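Local coordinates for peptidoglycan synthetase penicillin-binding protein 3 (Bifidobacterium adolescentis, PDB 4YE5) that probably binds penicillin and, as a member of the transpeptidase family, is thought to cross-link peptidoglycan in cell-wall synthesis, at residues Ala30-Ile35 against Asn146-Ser151; Asp166-Ala171 against Met176-Leu181; Leu292-Met297 against Trp333-Ile338; Leu298-His303 against Asn356-Asn361; Thr489-Gly494 against Gln498-Ile503. One frame throughout, in Å; residues are numbered along the deposited sequence.

Interactions 1 and 2, both partly buried, lie in the region assigned to the dimerisation domain and touch each other: the Arg32 guanidinium reaches Asn178, and the backbones of Gly33 and Leu181 meet. Both depend on polar side chains gripping backbone atoms. Interactions 3 and 4, in the transpeptidase region with centres about 11 Å apart, share helix 290-299. Interaction 3 is buried and apolar, built on selenomethionine and leucine, whereas interaction 4 is a surface contact in which leucines lean on a glutamine. Interaction 5, partly buried, is a beta hairpin held by backbone bonds and a water. Its centre lies about 41 Å from that of interaction 1.

Interaction 1 (Ala30-Ile35 against Asn146-Ser151); sequences ARRGKI and NERLYS
The carbonyl oxygen of Gly33 is gripped by both terminal nitrogens of Arg148. Gly33 O lies 2.9 Å from Arg148 NH1 and 2.9 Å from Arg148 NH2, at the end of the guanidinium and close to its plane. Sharing one acceptor leaves both hydrogen bonds bent, with 143° at the NH2 hydrogen. NH2 approaches in the carbonyl plane, whereas NH1 is tilted from it. A bend at chi2 (75°) in the Arg148 side chain helps bring the guanidinium across to the 30-35 loop. The Arg32 side chain crosses that of Arg148 at about a right angle, its CD 3.6 Å from Arg148 CZ and over the centre of one guanidinium face. The two guanidinium planes stand 81° apart, so the groups are not stacked. Arg148 belongs to the short strand 148-149, an outermost strand of a mixed sheet that also includes 42-46 and 35-36; its side chain thus ties the sheet's margin to the loop leading into 35-36. Although Arg32 NE and Arg148 NH2 are only 3.7 Å apart, Glu174 forms salt bridges with both arginines, which probably offsets their like charges. Ser46 also bonds Arg148 NH1. At the guanidinium edge, Ile35 CD1 approaches Arg148 NH2 to 3.9 Å, bringing an apolar methyl beside the polar end of the side chain.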
# COMPACT_ATOMS: atom_id res chain seq x y z
N ALA A 30 -22.27 3.20 -11.38
CA ALA A 30 -20.99 3.81 -11.73
C ALA A 30 -19.94 2.73 -12.03
O ALA A 30 -19.90 1.70 -11.37
CB ALA A 30 -20.49 4.71 -10.57
N ARG A 31 -19.10 2.98 -13.04
CA ARG A 31 -18.01 2.06 -13.36
C ARG A 31 -16.79 2.34 -12.48
O ARG A 31 -16.43 3.50 -12.23
CB ARG A 31 -17.61 2.16 -14.83
CG ARG A 31 -18.80 1.98 -15.79
CD ARG A 31 -18.43 2.32 -17.23
NE ARG A 31 -17.29 1.53 -17.69
CZ ARG A 31 -16.50 1.87 -18.71
NH1 ARG A 31 -16.73 3.00 -19.38
NH2 ARG A 31 -15.48 1.09 -19.06
N ARG A 32 -16.16 1.28 -12.01
CA ARG A 32 -15.03 1.43 -11.10
C ARG A 32 -13.80 2.01 -11.79
O ARG A 32 -13.46 1.63 -12.90
CB ARG A 32 -14.70 0.08 -10.47
CG ARG A 32 -13.75 0.19 -9.27
CD ARG A 32 -13.64 -1.14 -8.55
NE ARG A 32 -12.81 -1.00 -7.35
CZ ARG A 32 -13.26 -0.53 -6.20
NH1 ARG A 32 -14.53 -0.14 -6.08
NH2 ARG A 32 -12.42 -0.44 -5.16
N GLY A 33 -13.13 2.95 -11.12
CA GLY A 33 -11.91 3.53 -11.64
C GLY A 33 -10.73 2.57 -11.66
O GLY A 33 -10.79 1.47 -11.10
N LYS A 34 -9.67 2.97 -12.35
CA LYS A 34 -8.47 2.14 -12.44
C LYS A 34 -7.48 2.43 -11.30
O LYS A 34 -7.54 3.49 -10.65
CB LYS A 34 -7.74 2.35 -13.77
CG LYS A 34 -8.60 2.34 -15.03
CD LYS A 34 -7.71 2.42 -16.28
CE LYS A 34 -8.30 3.32 -17.38
NZ LYS A 34 -9.72 3.02 -17.72
N ILE A 35 -6.59 1.49 -11.08
CA ILE A 35 -5.40 1.73 -10.26
C ILE A 35 -4.20 1.62 -11.18
O ILE A 35 -4.09 0.68 -11.97
CB ILE A 35 -5.26 0.71 -9.11
CG1 ILE A 35 -6.47 0.83 -8.16
CG2 ILE A 35 -3.93 0.97 -8.34
CD1 ILE A 35 -6.67 -0.38 -7.24
N ASN A 146 -19.15 -6.81 -12.50
CA ASN A 146 -18.08 -6.26 -11.65
C ASN A 146 -16.75 -6.97 -11.73
O ASN A 146 -15.92 -6.86 -10.82
CB ASN A 146 -18.53 -6.19 -10.20
CG ASN A 146 -19.71 -5.26 -10.01
OD1 ASN A 146 -19.58 -4.04 -10.08
ND2 ASN A 146 -20.88 -5.84 -9.79
N GLU A 147 -16.54 -7.69 -12.83
CA GLU A 147 -15.27 -8.35 -13.04
C GLU A 147 -14.10 -7.36 -12.94
O GLU A 147 -14.13 -6.29 -13.56
CB GLU A 147 -15.23 -9.07 -14.39
CG GLU A 147 -13.97 -9.92 -14.57
CD GLU A 147 -13.97 -10.74 -15.87
OE1 GLU A 147 -14.56 -10.28 -16.87
OE2 GLU A 147 -13.40 -11.85 -15.87
N ARG A 148 -13.08 -7.71 -12.16
CA ARG A 148 -11.92 -6.84 -11.93
C ARG A 148 -10.66 -7.59 -12.36
O ARG A 148 -10.40 -8.69 -11.89
CB ARG A 148 -11.83 -6.50 -10.43
CG ARG A 148 -10.80 -5.42 -10.03
CD ARG A 148 -11.28 -4.03 -10.39
NE ARG A 148 -10.54 -2.95 -9.74
CZ ARG A 148 -10.50 -1.70 -10.20
NH1 ARG A 148 -11.15 -1.39 -11.32
NH2 ARG A 148 -9.83 -0.75 -9.55
N LEU A 149 -9.89 -7.00 -13.27
CA LEU A 149 -8.68 -7.66 -13.77
C LEU A 149 -7.42 -6.94 -13.30
O LEU A 149 -7.37 -5.70 -13.26
CB LEU A 149 -8.67 -7.71 -15.30
CG LEU A 149 -9.86 -8.42 -15.99
CD1 LEU A 149 -9.72 -8.38 -17.51
CD2 LEU A 149 -10.00 -9.86 -15.49
N TYR A 150 -6.40 -7.72 -13.00
CA TYR A 150 -5.12 -7.19 -12.54
C TYR A 150 -4.06 -7.70 -13.50
O TYR A 150 -3.64 -8.84 -13.39
CB TYR A 150 -4.85 -7.68 -11.12
CG TYR A 150 -5.91 -7.23 -10.14
CD1 TYR A 150 -7.05 -8.00 -9.90
CD2 TYR A 150 -5.78 -6.02 -9.46
CE1 TYR A 150 -8.02 -7.58 -9.00
CE2 TYR A 150 -6.74 -5.60 -8.56
CZ TYR A 150 -7.86 -6.38 -8.34
OH TYR A 150 -8.82 -5.95 -7.45
N SER A 151 -3.63 -6.86 -14.44
CA SER A 151 -2.79 -7.33 -15.54
C SER A 151 -1.43 -7.86 -15.12
O SER A 151 -0.83 -8.64 -15.85
CB SER A 151 -2.63 -6.25 -16.62
OG SER A 151 -1.98 -5.11 -16.11

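Interaction 2 (Asp166-Ala171 against Met176-Leu181); sequences DGKGVA and MENKTL
Lys168 CG lies 3.8 Å from Asn178 ND2, just after a turn at Gly167, whose phi is positive, and just before strand 169-171. The extended Lys168 side chain crosses that of Asn178 at about a right angle, while its ammonium end leads away. Gly169 then supplies the bond that joins the segments: its N donates to Asn178 OD1 at 2.8 Å, with 159° at the hydrogen. The donor stands above the amide's carbonyl plane, 58° out of it, so the bond does not follow a lone pair. Asn178 can reach the strand because its CG swings opposite the backbone N (chi1 -166°), carrying the amide out from the first turn of its helix. The same OD1 accepts from Arg32 NH2, linking the strand, the helix and the 30-35 loop through one oxygen. Strand 169-171 pairs with 162-163 in a small antiparallel sheet, and helix 172-176 connects it to helix 178-182. The latter helix lies against strand 214-217 through Thr180 and Leu181, and Thr180 also touches Ile433 on strand 430-434.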
# COMPACT_ATOMS: atom_id res chain seq x y z
N ASP A 166 -19.83 -7.58 -5.74
CA ASP A 166 -20.50 -6.32 -6.02
C ASP A 166 -19.53 -5.21 -6.44
O ASP A 166 -19.93 -4.05 -6.59
CB ASP A 166 -21.27 -5.86 -4.77
CG ASP A 166 -22.28 -6.89 -4.29
OD1 ASP A 166 -22.86 -7.60 -5.15
OD2 ASP A 166 -22.50 -6.99 -3.06
N GLY A 167 -18.26 -5.56 -6.60
CA GLY A 167 -17.27 -4.58 -7.00
C GLY A 167 -16.80 -3.66 -5.89
O GLY A 167 -16.12 -2.66 -6.15
N LYS A 168 -17.15 -3.98 -4.65
CA LYS A 168 -16.68 -3.19 -3.52
C LYS A 168 -15.28 -3.62 -3.05
O LYS A 168 -15.02 -4.81 -2.87
CB LYS A 168 -17.67 -3.31 -2.37
CG LYS A 168 -17.26 -2.54 -1.12
CD LYS A 168 -18.10 -2.96 0.07
CE LYS A 168 -17.82 -2.08 1.27
NZ LYS A 168 -18.42 -2.66 2.50
N GLY A 169 -14.38 -2.66 -2.85
CA GLY A 169 -13.04 -2.97 -2.35
C GLY A 169 -13.04 -3.54 -0.94
O GLY A 169 -13.53 -2.90 -0.02
N VAL A 170 -12.50 -4.75 -0.75
CA VAL A 170 -12.51 -5.37 0.58
C VAL A 170 -11.11 -5.69 1.16
O VAL A 170 -11.00 -6.25 2.25
CB VAL A 170 -13.40 -6.64 0.61
CG1 VAL A 170 -14.89 -6.27 0.39
CG2 VAL A 170 -12.94 -7.65 -0.44
N ALA A 171 -10.05 -5.34 0.44
CA ALA A 171 -8.69 -5.47 0.96
C ALA A 171 -7.78 -4.53 0.21
O ALA A 171 -8.13 -4.10 -0.89
CB ALA A 171 -8.19 -6.92 0.81
N MSE A 176 -8.85 0.81 0.62
CA MSE A 176 -8.46 2.14 1.08
C MSE A 176 -8.96 3.26 0.18
O MSE A 176 -9.36 4.32 0.65
CB MSE A 176 -6.94 2.24 1.15
CG MSE A 176 -6.48 3.56 1.69
SE MSE A 176 -4.56 3.49 1.91
CE MSE A 176 -4.13 3.99 0.13
N GLU A 177 -8.90 3.03 -1.13
CA GLU A 177 -9.29 4.05 -2.10
C GLU A 177 -10.69 3.79 -2.65
O GLU A 177 -11.04 4.30 -3.72
CB GLU A 177 -8.29 4.06 -3.26
CG GLU A 177 -6.89 4.53 -2.81
CD GLU A 177 -6.97 5.91 -2.23
OE1 GLU A 177 -7.40 6.83 -2.97
OE2 GLU A 177 -6.66 6.06 -1.03
N ASN A 178 -11.48 3.01 -1.93
CA ASN A 178 -12.78 2.56 -2.43
C ASN A 178 -13.72 3.71 -2.79
O ASN A 178 -14.38 3.66 -3.82
CB ASN A 178 -13.45 1.60 -1.44
CG ASN A 178 -14.63 0.85 -2.06
OD1 ASN A 178 -14.49 0.17 -3.08
ND2 ASN A 178 -15.80 0.97 -1.44
N LYS A 179 -13.76 4.73 -1.95
CA LYS A 179 -14.68 5.85 -2.17
C LYS A 179 -14.37 6.50 -3.51
O LYS A 179 -15.25 6.63 -4.37
CB LYS A 179 -14.58 6.88 -1.04
CG LYS A 179 -15.69 7.95 -1.07
CD LYS A 179 -15.72 8.72 0.26
CE LYS A 179 -16.49 10.03 0.16
NZ LYS A 179 -17.92 9.83 -0.19
N THR A 180 -13.10 6.86 -3.70
CA THR A 180 -12.61 7.43 -4.94
C THR A 180 -12.86 6.52 -6.14
O THR A 180 -13.36 6.97 -7.18
CB THR A 180 -11.08 7.73 -4.83
OG1 THR A 180 -10.86 8.69 -3.79
CG2 THR A 180 -10.54 8.31 -6.11
N LEU A 181 -12.50 5.24 -6.01
CA LEU A 181 -12.66 4.27 -7.11
C LEU A 181 -14.12 3.92 -7.48
O LEU A 181 -14.41 3.57 -8.62
CB LEU A 181 -11.90 2.98 -6.79
CG LEU A 181 -10.36 3.09 -6.68
CD1 LEU A 181 -9.77 1.85 -5.99
CD2 LEU A 181 -9.77 3.30 -8.08

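Interaction 3 (Leu292-Met297 against Trp333-Ile338); sequences LAMSGM and WTLAGI
The selenomethionine side chain of Met294 and the side chain of Leu335 slide past each other in opposite directions, each reaching from its helix toward the other. Met294 is extended through chi1 and chi2, with CG trans to the backbone N (chi1 -174°), which carries the selenium across to helix 335-340. At SE the chain bends, and chi3 of -66° turns the terminal methyl over the first turn of that helix. The overlap runs along both side chains: Met294 CG is 4.0 Å from Leu335 CD2, while Met294 SE lies 3.9 Å from Leu335 CG. Farther out, Met294 CE is 4.0 Å from Leu335 CD1. The same methyl approaches the backbone as well, coming to 3.3 Å from Leu335 O, and meets the next helical turn at Ile338 CG2, 4.3 Å away. The contact is therefore made by van der Waals packing, with Met294 CE set between the Leu335 side chain, the Leu335 carbonyl oxygen and Ile338 CG2. Thr334 caps the start of the second helix: its OG1 accepts from Gly337 N at 3.2 Å, with a hydrogen angle of 156°. Met347 and Met461 also touch Met294, while Phe309 lies against Leu335 and Ile338. Helix 290-299 begins at the lysine of a probable SxxK motif, Ser287 to Lys290, as in penicillin-binding transpeptidases; the contact is buried helix packing in the transpeptidase region, with Ile338 near, but not touching, the residues of that probable motif.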
# COMPACT_ATOMS: atom_id res chain seq x y z
N LEU A 292 18.01 6.34 16.70
CA LEU A 292 17.04 7.27 17.28
C LEU A 292 17.49 7.82 18.62
O LEU A 292 17.40 9.04 18.87
CB LEU A 292 15.66 6.62 17.45
CG LEU A 292 15.08 5.75 16.32
CD1 LEU A 292 13.58 5.61 16.51
CD2 LEU A 292 15.41 6.30 14.96
N ALA A 293 17.96 6.95 19.50
CA ALA A 293 18.34 7.40 20.85
C ALA A 293 19.58 8.29 20.83
O ALA A 293 19.66 9.30 21.56
CB ALA A 293 18.58 6.20 21.80
N MSE A 294 20.54 7.93 19.99
CA MSE A 294 21.80 8.68 19.87
C MSE A 294 21.58 10.04 19.24
O MSE A 294 22.21 11.03 19.63
CB MSE A 294 22.82 7.92 19.02
CG MSE A 294 24.21 8.59 18.98
SE MSE A 294 25.57 7.57 18.01
CE MSE A 294 25.67 6.04 19.21
N SER A 295 20.71 10.09 18.23
CA SER A 295 20.32 11.37 17.66
C SER A 295 19.83 12.30 18.78
O SER A 295 20.18 13.50 18.80
CB SER A 295 19.22 11.18 16.61
OG SER A 295 19.75 10.54 15.46
N GLY A 296 19.05 11.74 19.70
CA GLY A 296 18.55 12.49 20.85
C GLY A 296 19.69 13.00 21.74
O GLY A 296 19.68 14.16 22.17
N MSE A 297 20.68 12.15 21.99
CA MSE A 297 21.82 12.53 22.83
C MSE A 297 22.59 13.70 22.25
O MSE A 297 23.00 14.61 22.98
CB MSE A 297 22.78 11.35 23.00
CG MSE A 297 22.18 10.19 23.75
SE MSE A 297 23.43 8.73 23.76
CE MSE A 297 22.22 7.37 24.45
N TRP A 333 36.19 3.21 22.30
CA TRP A 333 35.29 3.63 21.23
C TRP A 333 34.80 5.05 21.44
O TRP A 333 34.57 5.47 22.57
CB TRP A 333 34.09 2.69 21.16
CG TRP A 333 34.44 1.29 20.68
CD1 TRP A 333 35.47 0.93 19.87
CD2 TRP A 333 33.73 0.08 21.00
NE1 TRP A 333 35.46 -0.43 19.66
CE2 TRP A 333 34.40 -0.98 20.35
CE3 TRP A 333 32.60 -0.21 21.77
CZ2 TRP A 333 33.98 -2.31 20.44
CZ3 TRP A 333 32.18 -1.54 21.86
CH2 TRP A 333 32.87 -2.57 21.19
N THR A 334 34.63 5.79 20.34
CA THR A 334 33.91 7.05 20.40
C THR A 334 32.42 6.78 20.38
O THR A 334 31.99 5.64 20.24
CB THR A 334 34.24 7.93 19.21
OG1 THR A 334 33.82 7.26 18.01
CG2 THR A 334 35.75 8.25 19.17
N LEU A 335 31.61 7.84 20.51
CA LEU A 335 30.16 7.65 20.45
C LEU A 335 29.76 7.06 19.10
O LEU A 335 28.92 6.17 19.03
CB LEU A 335 29.42 8.96 20.70
CG LEU A 335 27.90 8.81 20.89
CD1 LEU A 335 27.61 7.98 22.13
CD2 LEU A 335 27.24 10.18 20.97
N ALA A 336 30.39 7.55 18.02
CA ALA A 336 30.17 6.98 16.70
C ALA A 336 30.51 5.48 16.67
O ALA A 336 29.78 4.68 16.07
CB ALA A 336 30.98 7.75 15.64
N GLY A 337 31.60 5.10 17.33
CA GLY A 337 31.99 3.70 17.38
C GLY A 337 31.02 2.81 18.16
O GLY A 337 30.84 1.64 17.83
N ILE A 338 30.40 3.37 19.20
CA ILE A 338 29.36 2.63 19.92
C ILE A 338 28.21 2.24 18.97
O ILE A 338 27.66 1.13 19.05
CB ILE A 338 28.85 3.43 21.16
CG1 ILE A 338 29.88 3.34 22.29
CG2 ILE A 338 27.47 2.92 21.62
CD1 ILE A 338 29.79 4.44 23.35

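Interaction 4 (Leu298-His303 against Asn356-Asn361); sequences LQLGLH and NEQRYN
Gln358 lies against one methyl group of Leu300 along its whole length. Its CB is 3.7 Å from Leu300 CD1, and the next atom outward, Gln358 CG, stays 3.8 Å from the same methyl. The closest approach comes at the amide carbon, with Gln358 CD 3.6 Å from Leu300 CD1. Beyond it the amide divides: Gln358 OE1 lies 3.9 Å from Leu300 CD1, while Gln358 NE2 meets both methyls and is 4.1 Å from Leu300 CD2. A second leucine comes near the oxygen side, where Leu302 CD1 is 4.3 Å from Gln358 OE1. That oxygen also accepts a hydrogen bond from Thr355 N, so the polar tip is tied to the residue just before its own segment, while the aliphatic CB and CG and the amide itself lie against the leucine methyl. Gln358 is extended beyond CG (chi2 168°), allowing its successive atoms to run past that methyl. Between the two leucines, Gly301 has a positive phi of 73° and forms a Schellman motif; the chain turns here, and the CB atoms of both Leu300 and Leu302 point toward the second segment. The leucines thus join the C-terminal end of helix 290-299 and the turn that follows it to helix 356-365. Leu300 also touches Phe362 on the latter helix, and Leu302 touches Met354 in the loop before it, while Leu298 packs against helices 335-340 and 455-470.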
# COMPACT_ATOMS: atom_id res chain seq x y z
N LEU A 298 22.80 13.66 20.94
CA LEU A 298 23.51 14.75 20.26
C LEU A 298 22.67 16.01 20.31
O LEU A 298 23.17 17.06 20.66
CB LEU A 298 23.81 14.39 18.82
CG LEU A 298 24.73 13.17 18.64
CD1 LEU A 298 24.86 12.87 17.16
CD2 LEU A 298 26.10 13.44 19.26
N GLN A 299 21.39 15.90 19.94
CA GLN A 299 20.50 17.04 19.90
C GLN A 299 20.44 17.78 21.24
O GLN A 299 20.42 19.02 21.26
CB GLN A 299 19.09 16.62 19.47
CG GLN A 299 18.11 17.78 19.36
CD GLN A 299 18.46 18.74 18.23
OE1 GLN A 299 19.01 18.33 17.21
NE2 GLN A 299 18.16 20.02 18.43
N LEU A 300 20.40 17.02 22.33
CA LEU A 300 20.26 17.57 23.67
C LEU A 300 21.59 18.06 24.19
O LEU A 300 21.66 18.66 25.27
CB LEU A 300 19.70 16.51 24.62
CG LEU A 300 18.25 16.07 24.36
CD1 LEU A 300 17.91 14.81 25.16
CD2 LEU A 300 17.30 17.22 24.71
N GLY A 301 22.66 17.78 23.45
CA GLY A 301 24.00 18.20 23.85
C GLY A 301 24.52 17.36 25.01
O GLY A 301 25.37 17.79 25.78
N LEU A 302 23.99 16.15 25.13
CA LEU A 302 24.43 15.25 26.20
C LEU A 302 25.81 14.74 25.89
O LEU A 302 26.64 14.58 26.77
CB LEU A 302 23.45 14.09 26.37
CG LEU A 302 22.10 14.53 26.93
CD1 LEU A 302 21.20 13.33 27.10
CD2 LEU A 302 22.29 15.28 28.26
N HIS A 303 26.06 14.47 24.61
CA HIS A 303 27.40 14.11 24.17
C HIS A 303 27.67 14.73 22.81
O HIS A 303 26.74 15.20 22.14
CB HIS A 303 27.57 12.58 24.12
CG HIS A 303 27.82 11.96 25.46
ND1 HIS A 303 29.00 12.16 26.16
CD2 HIS A 303 27.05 11.18 26.25
CE1 HIS A 303 28.94 11.52 27.31
NE2 HIS A 303 27.77 10.91 27.39
N ASN A 356 14.25 9.64 31.39
CA ASN A 356 13.15 8.86 30.81
C ASN A 356 12.32 9.66 29.81
O ASN A 356 12.01 9.19 28.72
CB ASN A 356 12.22 8.35 31.92
CG ASN A 356 12.73 7.10 32.62
OD1 ASN A 356 13.85 6.65 32.37
ND2 ASN A 356 11.91 6.53 33.50
N GLU A 357 11.97 10.89 30.19
CA GLU A 357 11.14 11.72 29.33
C GLU A 357 11.84 12.05 28.02
O GLU A 357 11.22 12.01 26.96
CB GLU A 357 10.72 13.01 30.05
CG GLU A 357 9.79 13.88 29.21
CD GLU A 357 9.49 15.22 29.85
OE1 GLU A 357 10.03 15.50 30.95
OE2 GLU A 357 8.71 16.00 29.26
N GLN A 358 13.13 12.37 28.09
CA GLN A 358 13.91 12.64 26.90
C GLN A 358 14.02 11.41 26.01
O GLN A 358 13.88 11.50 24.79
CB GLN A 358 15.31 13.14 27.28
CG GLN A 358 15.28 14.51 27.90
CD GLN A 358 16.61 14.86 28.53
OE1 GLN A 358 17.36 13.98 28.94
NE2 GLN A 358 16.90 16.15 28.60
N ARG A 359 14.27 10.25 26.63
CA ARG A 359 14.33 9.00 25.87
C ARG A 359 13.03 8.78 25.10
O ARG A 359 13.06 8.58 23.89
CB ARG A 359 14.65 7.80 26.77
CG ARG A 359 16.01 7.92 27.45
CD ARG A 359 16.23 6.87 28.57
NE ARG A 359 17.46 7.18 29.31
CZ ARG A 359 18.28 6.26 29.82
NH1 ARG A 359 18.01 4.97 29.70
NH2 ARG A 359 19.39 6.64 30.46
N TYR A 360 11.90 8.83 25.80
CA TYR A 360 10.60 8.63 25.16
C TYR A 360 10.40 9.65 24.03
O TYR A 360 9.98 9.29 22.93
CB TYR A 360 9.46 8.78 26.18
CG TYR A 360 8.09 8.62 25.55
CD1 TYR A 360 7.47 7.38 25.47
CD2 TYR A 360 7.42 9.72 25.00
CE1 TYR A 360 6.23 7.22 24.88
CE2 TYR A 360 6.18 9.58 24.41
CZ TYR A 360 5.58 8.33 24.35
OH TYR A 360 4.35 8.19 23.75
N ASN A 361 10.69 10.91 24.33
CA ASN A 361 10.46 12.01 23.39
C ASN A 361 11.17 11.81 22.08
O ASN A 361 10.58 11.96 21.03
CB ASN A 361 10.88 13.35 23.99
CG ASN A 361 10.73 14.49 23.00
OD1 ASN A 361 9.63 15.02 22.81
ND2 ASN A 361 11.83 14.88 22.37

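Interaction 5 (Thr489-Gly494 against Gln498-Ile503); sequences TAEVAG and QLTSII
Ile503 N donates to Ala490 O at 2.9 Å, and the return bond, from Ala490 N to Ile503 O, is longer at 3.3 Å. These two make Ala490 and Ile503 an antiparallel hydrogen-bonded pair. Farther along, Val492 N reaches Ser501 O at 3.0 Å from above the carbonyl plane, with a fairly straight 165° at the hydrogen. A water continues the connection toward the turn, donating to Val492 O at 2.6 Å and to Glu491 OE2 while accepting from Ser501 N. Glu491 and Ile502 form the intervening non-hydrogen-bonded pair. Beside this pair, the extended Glu491 side chain crosses that of Thr500 at about a right angle, and Glu491 CD lies 3.7 Å from Thr500 CG2. On the face of Ala490 and Ile503, Val492 CG1 meets Ile503 CG2 at 3.7 Å, while Ala490 CB packs on Ile503 CG1. Ser501 OG bonds to Asp525 and to Ala495 N, fastening the turn of the hairpin. Strand 484-492, outermost in the five-stranded antiparallel sheet, also carries Lys486 of a probable KSG motif, of the K(T/S)G type. Two direct bonds close Ala490-Ile503, whereas Val492 and Ser501 share one, and the water between Val492 O and Ser501 N stands in for a second.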
# COMPACT_ATOMS: atom_id res chain seq x y z
N THR A 489 19.09 -7.30 15.02
CA THR A 489 18.34 -8.54 15.13
C THR A 489 17.44 -8.37 16.33
O THR A 489 17.69 -7.51 17.18
CB THR A 489 19.23 -9.79 15.40
OG1 THR A 489 19.90 -9.63 16.64
CG2 THR A 489 20.27 -9.98 14.28
N ALA A 490 16.40 -9.20 16.40
CA ALA A 490 15.48 -9.19 17.51
C ALA A 490 14.76 -10.52 17.56
O ALA A 490 14.50 -11.13 16.52
CB ALA A 490 14.47 -8.05 17.35
N GLU A 491 14.45 -10.98 18.77
CA GLU A 491 13.62 -12.17 18.91
C GLU A 491 12.18 -11.86 18.52
O GLU A 491 11.64 -10.79 18.85
CB GLU A 491 13.68 -12.72 20.35
CG GLU A 491 12.93 -14.03 20.49
CD GLU A 491 12.98 -14.59 21.90
OE1 GLU A 491 13.76 -14.06 22.73
OE2 GLU A 491 12.24 -15.56 22.17
N VAL A 492 11.57 -12.80 17.80
CA VAL A 492 10.17 -12.72 17.42
C VAL A 492 9.52 -14.06 17.78
O VAL A 492 10.17 -14.94 18.37
CB VAL A 492 9.98 -12.39 15.91
CG1 VAL A 492 10.52 -10.97 15.60
CG2 VAL A 492 10.67 -13.44 15.00
N ALA A 493 8.25 -14.21 17.44
CA ALA A 493 7.46 -15.40 17.78
C ALA A 493 8.11 -16.65 17.19
O ALA A 493 8.36 -16.72 15.98
CB ALA A 493 6.03 -15.23 17.27
N GLY A 494 8.42 -17.62 18.05
CA GLY A 494 9.08 -18.84 17.61
C GLY A 494 8.24 -19.65 16.62
O GLY A 494 7.04 -19.81 16.81
N GLN A 498 12.22 -23.87 15.31
CA GLN A 498 13.24 -23.03 15.95
C GLN A 498 12.84 -22.74 17.39
O GLN A 498 11.81 -22.11 17.62
CB GLN A 498 13.39 -21.68 15.23
CG GLN A 498 13.80 -21.77 13.78
CD GLN A 498 15.14 -22.44 13.61
OE1 GLN A 498 16.16 -21.92 14.06
NE2 GLN A 498 15.15 -23.61 12.98
N LEU A 499 13.66 -23.14 18.35
CA LEU A 499 13.43 -22.83 19.75
C LEU A 499 13.22 -21.32 19.94
O LEU A 499 12.28 -20.88 20.60
CB LEU A 499 14.61 -23.32 20.58
CG LEU A 499 14.46 -23.43 22.10
CD1 LEU A 499 13.14 -24.09 22.47
CD2 LEU A 499 15.64 -24.27 22.62
N THR A 500 14.09 -20.53 19.33
CA THR A 500 13.99 -19.09 19.42
C THR A 500 14.07 -18.58 17.98
O THR A 500 14.97 -18.96 17.25
CB THR A 500 15.17 -18.50 20.24
OG1 THR A 500 15.03 -18.86 21.62
CG2 THR A 500 15.21 -16.98 20.11
N SER A 501 13.10 -17.77 17.56
CA SER A 501 13.18 -17.19 16.22
C SER A 501 13.67 -15.76 16.32
O SER A 501 13.44 -15.08 17.33
CB SER A 501 11.82 -17.21 15.52
OG SER A 501 11.49 -18.52 15.06
N ILE A 502 14.35 -15.30 15.28
CA ILE A 502 14.80 -13.92 15.23
C ILE A 502 14.49 -13.32 13.86
O ILE A 502 14.23 -14.04 12.90
CB ILE A 502 16.33 -13.83 15.46
CG1 ILE A 502 17.08 -14.48 14.30
CG2 ILE A 502 16.74 -14.50 16.80
CD1 ILE A 502 18.30 -13.69 13.83
N ILE A 503 14.50 -11.99 13.78
CA ILE A 503 14.54 -11.32 12.51
C ILE A 503 15.93 -10.73 12.37
O ILE A 503 16.58 -10.41 13.37
CB ILE A 503 13.52 -10.18 12.40
CG1 ILE A 503 13.58 -9.32 13.65
CG2 ILE A 503 12.10 -10.78 12.25
CD1 ILE A 503 13.25 -7.90 13.42
O HOH W 1 10.98 -16.97 19.69